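Local atomic coordinates of galectin (Ovis aries, PDB entry 6N44), a protein that binds beta-D-galactose as a lectin of the galectin family and probably acts by recognising carbohydrates. Residues 7-12 and 126-131. Sequence-based numbering, arbitrary orientation.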
loop_
_atom_site.group_PDB
_atom_site.type_symbol
_atom_site.label_atom_id
_atom_site.label_comp_id
_atom_site.label_asym_id
_atom_site.label_seq_id
_atom_site.Cartn_x
_atom_site.Cartn_y
_atom_site.Cartn_z
ATOM N N PRO A 7 -18.213 5.754 12.557
ATOM C CA PRO A 7 -18.181 6.816 13.565
ATOM C C PRO A 7 -17.161 7.883 13.201
ATOM O O PRO A 7 -16.135 7.613 12.574
ATOM C CB PRO A 7 -17.783 6.074 14.848
ATOM C CG PRO A 7 -18.223 4.662 14.613
ATOM C CD PRO A 7 -17.915 4.437 13.144
ATOM N N ASN A 8 -17.459 9.109 13.599
ATOM C CA ASN A 8 -16.567 10.239 13.365
ATOM C C ASN A 8 -16.519 11.049 14.651
ATOM O O ASN A 8 -17.519 11.641 15.034
ATOM C CB ASN A 8 -17.062 11.085 12.184
ATOM C CG ASN A 8 -16.253 12.362 11.983
ATOM O OD1 ASN A 8 -15.281 12.646 12.699
ATOM N ND2 ASN A 8 -16.655 13.141 10.998
ATOM N N PRO A 9 -15.349 11.102 15.314
ATOM C CA PRO A 9 -14.036 10.571 14.906
ATOM C C PRO A 9 -13.950 9.042 14.836
ATOM O O PRO A 9 -14.680 8.314 15.515
ATOM C CB PRO A 9 -13.079 11.105 15.994
ATOM C CG PRO A 9 -13.840 12.236 16.655
ATOM C CD PRO A 9 -15.273 11.835 16.588
ATOM N N TYR A 10 -13.060 8.589 13.963
ATOM C CA TYR A 10 -12.756 7.183 13.744
ATOM C C TYR A 10 -11.386 6.916 14.341
ATOM O O TYR A 10 -10.443 7.658 14.062
ATOM C CB TYR A 10 -12.739 6.863 12.251
ATOM C CG TYR A 10 -12.313 5.459 11.903
ATOM C CD1 TYR A 10 -13.257 4.459 11.712
ATOM C CD2 TYR A 10 -10.950 5.126 11.772
ATOM C CE1 TYR A 10 -12.860 3.139 11.399
ATOM C CE2 TYR A 10 -10.546 3.841 11.457
ATOM C CZ TYR A 10 -11.507 2.853 11.272
ATOM O OH TYR A 10 -11.104 1.580 10.968
ATOM N N LEU A 11 -11.277 5.874 15.160
ATOM C CA LEU A 11 -10.017 5.499 15.785
ATOM C C LEU A 11 -9.665 4.077 15.391
ATOM O O LEU A 11 -10.547 3.206 15.350
ATOM C CB LEU A 11 -10.084 5.573 17.329
ATOM C CG LEU A 11 -10.425 6.907 17.988
ATOM C CD1 LEU A 11 -10.418 6.712 19.499
ATOM C CD2 LEU A 11 -9.443 7.991 17.573
ATOM N N GLN A 12 -8.373 3.832 15.150
ATOM C CA GLN A 12 -7.905 2.469 14.896
ATOM C C GLN A 12 -6.472 2.303 15.380
ATOM O O GLN A 12 -5.568 2.973 14.869
ATOM C CB GLN A 12 -7.981 2.116 13.413
ATOM C CG GLN A 12 -7.625 0.665 13.137
ATOM C CD GLN A 12 -7.762 0.313 11.669
ATOM O OE1 GLN A 12 -8.722 0.726 11.014
ATOM N NE2 GLN A 12 -6.791 -0.439 11.136
ATOM N N ASP A 126 -6.281 8.257 13.563
ATOM C CA ASP A 126 -7.427 9.068 13.972
ATOM C C ASP A 126 -7.877 9.850 12.752
ATOM O O ASP A 126 -7.114 10.667 12.224
ATOM C CB ASP A 126 -7.053 10.014 15.135
ATOM C CG ASP A 126 -8.218 10.899 15.618
ATOM O OD1 ASP A 126 -9.035 11.405 14.814
ATOM O OD2 ASP A 126 -8.295 11.140 16.834
ATOM N N VAL A 127 -9.100 9.589 12.297
ATOM C CA VAL A 127 -9.677 10.260 11.142
ATOM C C VAL A 127 -10.910 11.012 11.619
ATOM O O VAL A 127 -11.802 10.415 12.240
ATOM C CB VAL A 127 -10.046 9.262 10.029
ATOM C CG1 VAL A 127 -10.670 9.993 8.838
ATOM C CG2 VAL A 127 -8.819 8.423 9.610
ATOM N N ARG A 128 -10.971 12.309 11.315
ATOM C CA ARG A 128 -12.092 13.134 11.755
ATOM C C ARG A 128 -12.242 14.337 10.832
ATOM O O ARG A 128 -11.392 14.608 9.976
ATOM C CB ARG A 128 -11.902 13.602 13.195
ATOM C CG ARG A 128 -10.710 14.518 13.395
ATOM C CD ARG A 128 -10.634 14.974 14.865
ATOM N NE ARG A 128 -10.335 13.857 15.760
ATOM C CZ ARG A 128 -10.717 13.790 17.034
ATOM N NH1 ARG A 128 -11.423 14.780 17.574
ATOM N NH2 ARG A 128 -10.403 12.726 17.769
ATOM N N GLY A 129 -13.331 15.066 11.029
ATOM C CA GLY A 129 -13.567 16.306 10.323
ATOM C C GLY A 129 -15.034 16.473 9.979
ATOM O O GLY A 129 -15.905 15.728 10.430
ATOM N N ASP A 130 -15.314 17.482 9.163
ATOM C CA ASP A 130 -16.664 17.687 8.640
ATOM C C ASP A 130 -16.890 16.765 7.442
ATOM O O ASP A 130 -16.938 17.180 6.281
ATOM C CB ASP A 130 -16.849 19.154 8.286
ATOM C CG ASP A 130 -16.497 20.048 9.443
ATOM O OD1 ASP A 130 -17.274 20.043 10.427
ATOM O OD2 ASP A 130 -15.436 20.709 9.387
ATOM N N ILE A 131 -17.031 15.471 7.746
ATOM C CA ILE A 131 -17.051 14.448 6.711
ATOM C C ILE A 131 -18.081 13.378 7.038
ATOM O O ILE A 131 -18.405 13.130 8.204
ATOM C CB ILE A 131 -15.651 13.795 6.532
ATOM C CG1 ILE A 131 -15.186 13.151 7.836
ATOM C CG2 ILE A 131 -14.617 14.812 6.066
ATOM C CD1 ILE A 131 -13.897 12.337 7.692
HETATM O O HOH W 1 -15.202 14.969 13.726
#
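Tyr10 and Val127 form an antiparallel hydrogen-bonded pair, Tyr10 N giving to Val127 O at 2.8 Å and Val127 N to Tyr10 O at 2.9 Å, which joins the outermost strand 10-13 to strand 124-129 in one sheet of the galectin beta-sandwich. Their side chains meet at the CB atoms, and Leu133 of the other sheet, touching both, completes this tightly packed side; branched, apolar Val127 suits the buried place. In the loop before the strand the peptide bond preceding Pro9 is cis, which proline most readily allows. Asn8, offering donor and acceptor, reaches across with CG anti to the backbone N (chi1 174°): ND2 binds Gly129 O at 2.8 Å and, less straight, Ile131 O at 3.3 Å, while OD1 takes a bond from a water that also accepts from Gly129 N. Gly129 has phi 143°, where a side chain would jam against the preceding carbonyl O. The more solvent-exposed face carries Pro9, Leu11, Asp126 and Arg128, the last about 7 Å from galactose-binding Arg55 between side chains. Pro9 CG sits 3.5 Å above the guanidinium centre, and Arg128 grips Asp126 side-on, NE to OD1 and NH2 to OD2. Ion pair and proline together probably fix the rotation of Arg128.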